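Local coordinates for probable sulfate-binding lipoprotein SubI (Mycobacterium tuberculosis, PDB 6DDN), which probably binds sulfate outside the cytoplasmic membrane and hands it on for uptake, at residues 57-63 / 88-94; 64-69 / 292-298. All blocks are in the same frame, centred on the assembly; numbering follows the deposited sequence.

Contact 1 of 2, residues 57-63 / 88-94. With SO4 (sulfate ion), chain C.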
loop_
_atom_site.group_PDB
_atom_site.type_symbol
_atom_site.label_atom_id
_atom_site.label_comp_id
_atom_site.label_asym_id
_atom_site.label_seq_id
_atom_site.Cartn_x
_atom_site.Cartn_y
_atom_site.Cartn_z
ATOM N N VAL A 57 -14.145 0.531 3.538
ATOM C CA VAL A 57 -13.220 1.367 4.290
ATOM C C VAL A 57 -11.816 0.965 3.864
ATOM O O VAL A 57 -11.322 -0.103 4.244
ATOM C CB VAL A 57 -13.419 1.221 5.805
ATOM C CG1 VAL A 57 -12.321 1.958 6.561
ATOM C CG2 VAL A 57 -14.786 1.747 6.209
ATOM N N ALA A 58 -11.177 1.805 3.058
ATOM C CA ALA A 58 -9.867 1.511 2.501
ATOM C C ALA A 58 -8.843 2.512 3.013
ATOM O O ALA A 58 -9.178 3.520 3.642
ATOM C CB ALA A 58 -9.902 1.521 0.967
ATOM N N TYR A 59 -7.572 2.225 2.730
ATOM C CA TYR A 59 -6.493 3.107 3.154
ATOM C C TYR A 59 -6.395 4.319 2.231
ATOM O O TYR A 59 -7.354 4.646 1.528
ATOM C CB TYR A 59 -5.162 2.343 3.239
ATOM C CG TYR A 59 -4.664 1.698 1.962
ATOM C CD1 TYR A 59 -5.315 0.605 1.403
ATOM C CD2 TYR A 59 -3.511 2.157 1.341
ATOM C CE1 TYR A 59 -4.847 0.007 0.244
ATOM C CE2 TYR A 59 -3.036 1.565 0.188
ATOM C CZ TYR A 59 -3.707 0.495 -0.360
ATOM O OH TYR A 59 -3.227 -0.087 -1.512
ATOM N N ALA A 60 -5.246 4.997 2.225
ATOM C CA ALA A 60 -5.197 6.362 1.712
ATOM C C ALA A 60 -5.038 6.460 0.199
ATOM O O ALA A 60 -5.385 7.499 -0.372
ATOM C CB ALA A 60 -4.058 7.133 2.382
ATOM N N VAL A 61 -4.517 5.434 -0.467
ATOM C CA VAL A 61 -4.164 5.590 -1.880
ATOM C C VAL A 61 -4.779 4.596 -2.870
ATOM O O VAL A 61 -4.446 4.689 -4.060
ATOM C CB VAL A 61 -2.635 5.556 -2.044
ATOM C CG1 VAL A 61 -1.962 6.585 -1.136
ATOM C CG2 VAL A 61 -2.108 4.166 -1.764
ATOM N N PRO A 62 -5.656 3.651 -2.503
ATOM C CA PRO A 62 -6.095 2.668 -3.504
ATOM C C PRO A 62 -7.247 3.131 -4.382
ATOM O O PRO A 62 -7.726 2.342 -5.205
ATOM C CB PRO A 62 -6.516 1.479 -2.635
ATOM C CG PRO A 62 -7.136 2.129 -1.466
ATOM C CD PRO A 62 -6.363 3.413 -1.227
ATOM N N GLU A 63 -7.693 4.378 -4.244
ATOM C CA GLU A 63 -8.862 4.851 -4.985
ATOM C C GLU A 63 -8.767 4.688 -6.500
ATOM O O GLU A 63 -9.780 4.302 -7.108
ATOM C CB GLU A 63 -9.139 6.321 -4.631
ATOM C CG GLU A 63 -10.387 6.902 -5.285
ATOM C CD GLU A 63 -10.113 7.490 -6.656
ATOM O OE1 GLU A 63 -8.926 7.679 -6.994
ATOM O OE2 GLU A 63 -11.079 7.755 -7.399
ATOM N N TYR A 88 -11.530 6.519 2.236
ATOM C CA TYR A 88 -10.078 6.438 2.194
ATOM C C TYR A 88 -9.471 7.334 3.263
ATOM O O TYR A 88 -9.964 8.437 3.519
ATOM C CB TYR A 88 -9.540 6.836 0.815
ATOM C CG TYR A 88 -10.234 6.143 -0.334
ATOM C CD1 TYR A 88 -9.868 4.859 -0.720
ATOM C CD2 TYR A 88 -11.259 6.770 -1.029
ATOM C CE1 TYR A 88 -10.505 4.220 -1.772
ATOM C CE2 TYR A 88 -11.898 6.141 -2.080
ATOM C CZ TYR A 88 -11.519 4.869 -2.448
ATOM O OH TYR A 88 -12.160 4.249 -3.494
ATOM N N GLY A 89 -8.400 6.852 3.878
ATOM C CA GLY A 89 -7.700 7.624 4.884
ATOM C C GLY A 89 -6.476 6.870 5.347
ATOM O O GLY A 89 -6.136 5.818 4.802
ATOM N N ALA A 90 -5.810 7.423 6.359
ATOM C CA ALA A 90 -4.658 6.757 6.954
ATOM C C ALA A 90 -5.017 5.328 7.341
ATOM O O ALA A 90 -6.040 5.087 7.989
ATOM C CB ALA A 90 -4.172 7.537 8.176
ATOM N N SER A 91 -4.168 4.382 6.930
ATOM C CA SER A 91 -4.501 2.964 7.042
ATOM C C SER A 91 -4.811 2.569 8.483
ATOM O O SER A 91 -5.869 1.995 8.766
ATOM C CB SER A 91 -3.358 2.115 6.485
ATOM O OG SER A 91 -3.744 0.757 6.357
ATOM N N ALA A 92 -3.897 2.871 9.409
ATOM C CA ALA A 92 -4.105 2.490 10.803
ATOM C C ALA A 92 -5.284 3.238 11.415
ATOM O O ALA A 92 -6.043 2.668 12.208
ATOM C CB ALA A 92 -2.833 2.736 11.613
ATOM N N ASP A 93 -5.451 4.517 11.066
ATOM C CA ASP A 93 -6.603 5.270 11.550
ATOM C C ASP A 93 -7.906 4.653 11.061
ATOM O O ASP A 93 -8.881 4.558 11.817
ATOM C CB ASP A 93 -6.506 6.729 11.103
ATOM C CG ASP A 93 -5.456 7.508 11.871
ATOM O OD1 ASP A 93 -4.812 6.923 12.768
ATOM O OD2 ASP A 93 -5.278 8.710 11.578
ATOM N N GLN A 94 -7.942 4.224 9.797
ATOM C CA GLN A 94 -9.140 3.582 9.268
ATOM C C GLN A 94 -9.397 2.247 9.955
ATOM O O GLN A 94 -10.552 1.888 10.213
ATOM C CB GLN A 94 -9.011 3.394 7.757
ATOM C CG GLN A 94 -9.018 4.691 6.964
ATOM C CD GLN A 94 -10.417 5.177 6.644
ATOM O OE1 GLN A 94 -11.009 4.780 5.639
ATOM N NE2 GLN A 94 -10.954 6.043 7.498
HETATM S S SO4 C . -1.613 4.726 3.952
HETATM O O1 SO4 C . -3.046 4.671 4.226
HETATM O O2 SO4 C . -1.399 4.709 2.507
HETATM O O3 SO4 C . -1.047 5.950 4.508
HETATM O O4 SO4 C . -0.961 3.572 4.561
#

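Contact 2 of 2, residues 64-69 / 292-298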
loop_
_atom_site.group_PDB
_atom_site.type_symbol
_atom_site.label_atom_id
_atom_site.label_comp_id
_atom_site.label_asym_id
_atom_site.label_seq_id
_atom_site.Cartn_x
_atom_site.Cartn_y
_atom_site.Cartn_z
ATOM N N PRO A 64 -7.640 4.977 -7.168
ATOM C CA PRO A 64 -7.615 4.831 -8.635
ATOM C C PRO A 64 -8.003 3.448 -9.123
ATOM O O PRO A 64 -8.585 3.325 -10.208
ATOM C CB PRO A 64 -6.161 5.165 -8.988
ATOM C CG PRO A 64 -5.747 6.109 -7.923
ATOM C CD PRO A 64 -6.390 5.584 -6.674
ATOM N N GLY A 65 -7.705 2.403 -8.358
ATOM C CA GLY A 65 -8.113 1.072 -8.747
ATOM C C GLY A 65 -9.544 0.772 -8.359
ATOM O O GLY A 65 -10.282 0.144 -9.124
ATOM N N TRP A 66 -9.950 1.222 -7.169
ATOM C CA TRP A 66 -11.312 0.962 -6.711
ATOM C C TRP A 66 -12.334 1.658 -7.597
ATOM O O TRP A 66 -13.349 1.061 -7.972
ATOM C CB TRP A 66 -11.473 1.399 -5.256
ATOM C CG TRP A 66 -10.841 0.455 -4.296
ATOM C CD1 TRP A 66 -9.812 0.720 -3.442
ATOM C CD2 TRP A 66 -11.182 -0.923 -4.100
ATOM N NE1 TRP A 66 -9.495 -0.406 -2.719
ATOM C CE2 TRP A 66 -10.322 -1.428 -3.107
ATOM C CE3 TRP A 66 -12.135 -1.776 -4.664
ATOM C CZ2 TRP A 66 -10.386 -2.747 -2.666
ATOM C CZ3 TRP A 66 -12.195 -3.084 -4.228
ATOM C CH2 TRP A 66 -11.328 -3.558 -3.239
ATOM N N SER A 67 -12.081 2.919 -7.953
ATOM C CA SER A 67 -13.021 3.655 -8.791
ATOM C C SER A 67 -13.084 3.123 -10.217
ATOM O O SER A 67 -13.982 3.521 -10.966
ATOM C CB SER A 67 -12.662 5.142 -8.802
ATOM O OG SER A 67 -11.363 5.346 -9.319
ATOM N N ALA A 68 -12.160 2.248 -10.610
ATOM C CA ALA A 68 -12.238 1.571 -11.897
ATOM C C ALA A 68 -12.876 0.195 -11.804
ATOM O O ALA A 68 -13.496 -0.258 -12.771
ATOM C CB ALA A 68 -10.842 1.431 -12.513
ATOM N N VAL A 69 -12.744 -0.471 -10.656
ATOM C CA VAL A 69 -13.289 -1.813 -10.496
ATOM C C VAL A 69 -14.781 -1.762 -10.180
ATOM O O VAL A 69 -15.554 -2.608 -10.646
ATOM C CB VAL A 69 -12.497 -2.565 -9.412
ATOM C CG1 VAL A 69 -13.364 -3.611 -8.735
ATOM C CG2 VAL A 69 -11.253 -3.200 -10.011
ATOM N N LEU A 292 -7.902 -4.708 -14.439
ATOM C CA LEU A 292 -8.238 -3.319 -14.141
ATOM C C LEU A 292 -7.293 -2.734 -13.099
ATOM O O LEU A 292 -6.802 -1.610 -13.257
ATOM C CB LEU A 292 -9.689 -3.222 -13.672
ATOM C CG LEU A 292 -10.750 -3.553 -14.721
ATOM C CD1 LEU A 292 -12.097 -3.735 -14.055
ATOM C CD2 LEU A 292 -10.815 -2.475 -15.791
ATOM N N TRP A 293 -7.038 -3.478 -12.019
ATOM C CA TRP A 293 -6.055 -3.040 -11.033
ATOM C C TRP A 293 -4.701 -2.799 -11.687
ATOM O O TRP A 293 -4.058 -1.768 -11.453
ATOM C CB TRP A 293 -5.928 -4.078 -9.917
ATOM C CG TRP A 293 -7.053 -4.069 -8.929
ATOM C CD1 TRP A 293 -8.037 -5.004 -8.804
ATOM C CD2 TRP A 293 -7.302 -3.085 -7.917
ATOM N NE1 TRP A 293 -8.888 -4.663 -7.782
ATOM C CE2 TRP A 293 -8.459 -3.488 -7.220
ATOM C CE3 TRP A 293 -6.662 -1.902 -7.534
ATOM C CZ2 TRP A 293 -8.990 -2.751 -6.162
ATOM C CZ3 TRP A 293 -7.188 -1.174 -6.479
ATOM C CH2 TRP A 293 -8.343 -1.598 -5.810
ATOM N N ALA A 294 -4.255 -3.747 -12.515
ATOM C CA ALA A 294 -2.999 -3.582 -13.236
ATOM C C ALA A 294 -3.014 -2.306 -14.065
ATOM O O ALA A 294 -2.087 -1.492 -13.990
ATOM C CB ALA A 294 -2.741 -4.802 -14.120
ATOM N N GLN A 295 -4.080 -2.103 -14.846
ATOM C CA GLN A 295 -4.195 -0.896 -15.658
ATOM C C GLN A 295 -4.203 0.363 -14.800
ATOM O O GLN A 295 -3.789 1.431 -15.265
ATOM C CB GLN A 295 -5.458 -0.967 -16.516
ATOM C CG GLN A 295 -5.378 -2.000 -17.627
ATOM C CD GLN A 295 -6.740 -2.489 -18.075
ATOM O OE1 GLN A 295 -7.761 -1.848 -17.825
ATOM N NE2 GLN A 295 -6.761 -3.637 -18.739
ATOM N N ALA A 296 -4.661 0.258 -13.552
ATOM C CA ALA A 296 -4.657 1.382 -12.626
ATOM C C ALA A 296 -3.307 1.594 -11.950
ATOM O O ALA A 296 -3.160 2.556 -11.190
ATOM C CB ALA A 296 -5.740 1.190 -11.560
ATOM N N GLY A 297 -2.327 0.733 -12.199
ATOM C CA GLY A 297 -1.013 0.883 -11.615
ATOM C C GLY A 297 -0.732 0.018 -10.409
ATOM O O GLY A 297 0.331 0.167 -9.799
ATOM N N PHE A 298 -1.644 -0.876 -10.045
ATOM C CA PHE A 298 -1.455 -1.778 -8.917
ATOM C C PHE A 298 -1.047 -3.148 -9.443
ATOM O O PHE A 298 -1.661 -3.662 -10.385
ATOM C CB PHE A 298 -2.730 -1.885 -8.077
ATOM C CG PHE A 298 -3.226 -0.564 -7.549
ATOM C CD1 PHE A 298 -3.945 0.299 -8.361
ATOM C CD2 PHE A 298 -2.983 -0.191 -6.236
ATOM C CE1 PHE A 298 -4.402 1.511 -7.877
ATOM C CE2 PHE A 298 -3.442 1.017 -5.746
ATOM C CZ PHE A 298 -4.150 1.870 -6.568
#

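Contact 1 of 2, residues 57-63 / 88-94
Part of the sulfate pocket of this solute-binding protein forms where Tyr59 and Ala60, in the loop after strand 53-58, meet Gly89, in the loop ahead of helix 91-99, and Ser91 in its first turn. Ala60 N donates a bent hydrogen bond to sulfate O1 (3.0 Å, 141°). The same oxygen lies 2.9 Å from Ser91 N. The positive end of the helix dipole would be expected to favour the anion here. Ser91 CB faces the sulfate. With OG anti to the backbone N (chi1 -170°), the hydroxyl bonds to Asp114 and Ser110. Ser175, Ser177, Gly218 and Tyr236 also bond to the ion. Strands 53-58 and 83-88 run parallel, and both loops leave their C-terminal ends, as in the type 2 periplasmic binding fold. Between the loops, Gly89 N makes two weak bonds, to Ala58 O and Tyr59 O. The Tyr59 side chain reaches the sulfate with the edge of its ring, CD2 lying 3.5 Å from sulfate O2. Away from the pocket, Tyr88 packs on the other segment. Glu63 CB sits over one face of its ring in a CH-pi contact, 3.8 Å from the centroid and 20° off the normal. Tyr59 O lies at the ring edge, 3.4 Å from Tyr88 CD1. Ala58 CB and Pro62 CD approach the same ring obliquely.

Contact 2 of 2, residues 64-69 / 292-298
Gly65 O accepts two backbone hydrogen bonds within helix 63-74, from Val69 N at 3.0 Å and Ala68 N at 3.2 Å. The same glycine lies against the Trp293 ring, with its CA 3.3 Å from Trp293 CZ3 and its carbonyl carbon over the rim of one indole face. With no side chain on Gly65, the backbone itself packs on the indole. Val69 CG2 lies over the same ring system in a CH-pi contact, 3.9 Å from the centroid of the five-membered ring. It also touches Leu292 CB. Beyond the glycine, the Trp293 indole points its CH2 corner onto the face of Trp66. This is an edge-to-face pair with the planes at 87° and CH2 over the centre of the Trp66 ring system. Trp66 CE2 and Trp293 CH2 are 3.4 Å apart. Trp293 reaches there with CG anti to its carbonyl carbon (chi1 -76°). Ala296 CB packs on Gly65 CA at 3.7 Å. Gly297, with positive phi, closes helix 287-295 in a Schellman motif, and the chain then turns Phe298 toward Pro64 and Gly65. Phe298 meets Pro64 CB with its ring edge. Both indole nitrogens are satisfied elsewhere, Trp66 NE1 by Asn108 and Trp293 NE1 by Gln284. Apolar and aromatic packing joins the two segments, and the outside bonds would limit how the indoles can turn.

Contact 1 is partly buried and includes an anion site; contact 2 is a buried join between helices 63-74 and 287-295. They share one run of chain, since strand 53-58 leads through the 59-62 loop into helix 63-74. Their centres are 15 Å apart, but they touch. Pro62 CA packs on Phe298 CZ at 3.7 Å, and Tyr88 OH lies 3.4 Å from Trp66 CB. Contact 1 combines backbone groups around an anion with the packing of the Tyr88 ring; contact 2 works through aromatic faces and close glycine packing. Asn108 lies beside both, with backbone bonds to the first and a side-chain bond to the second.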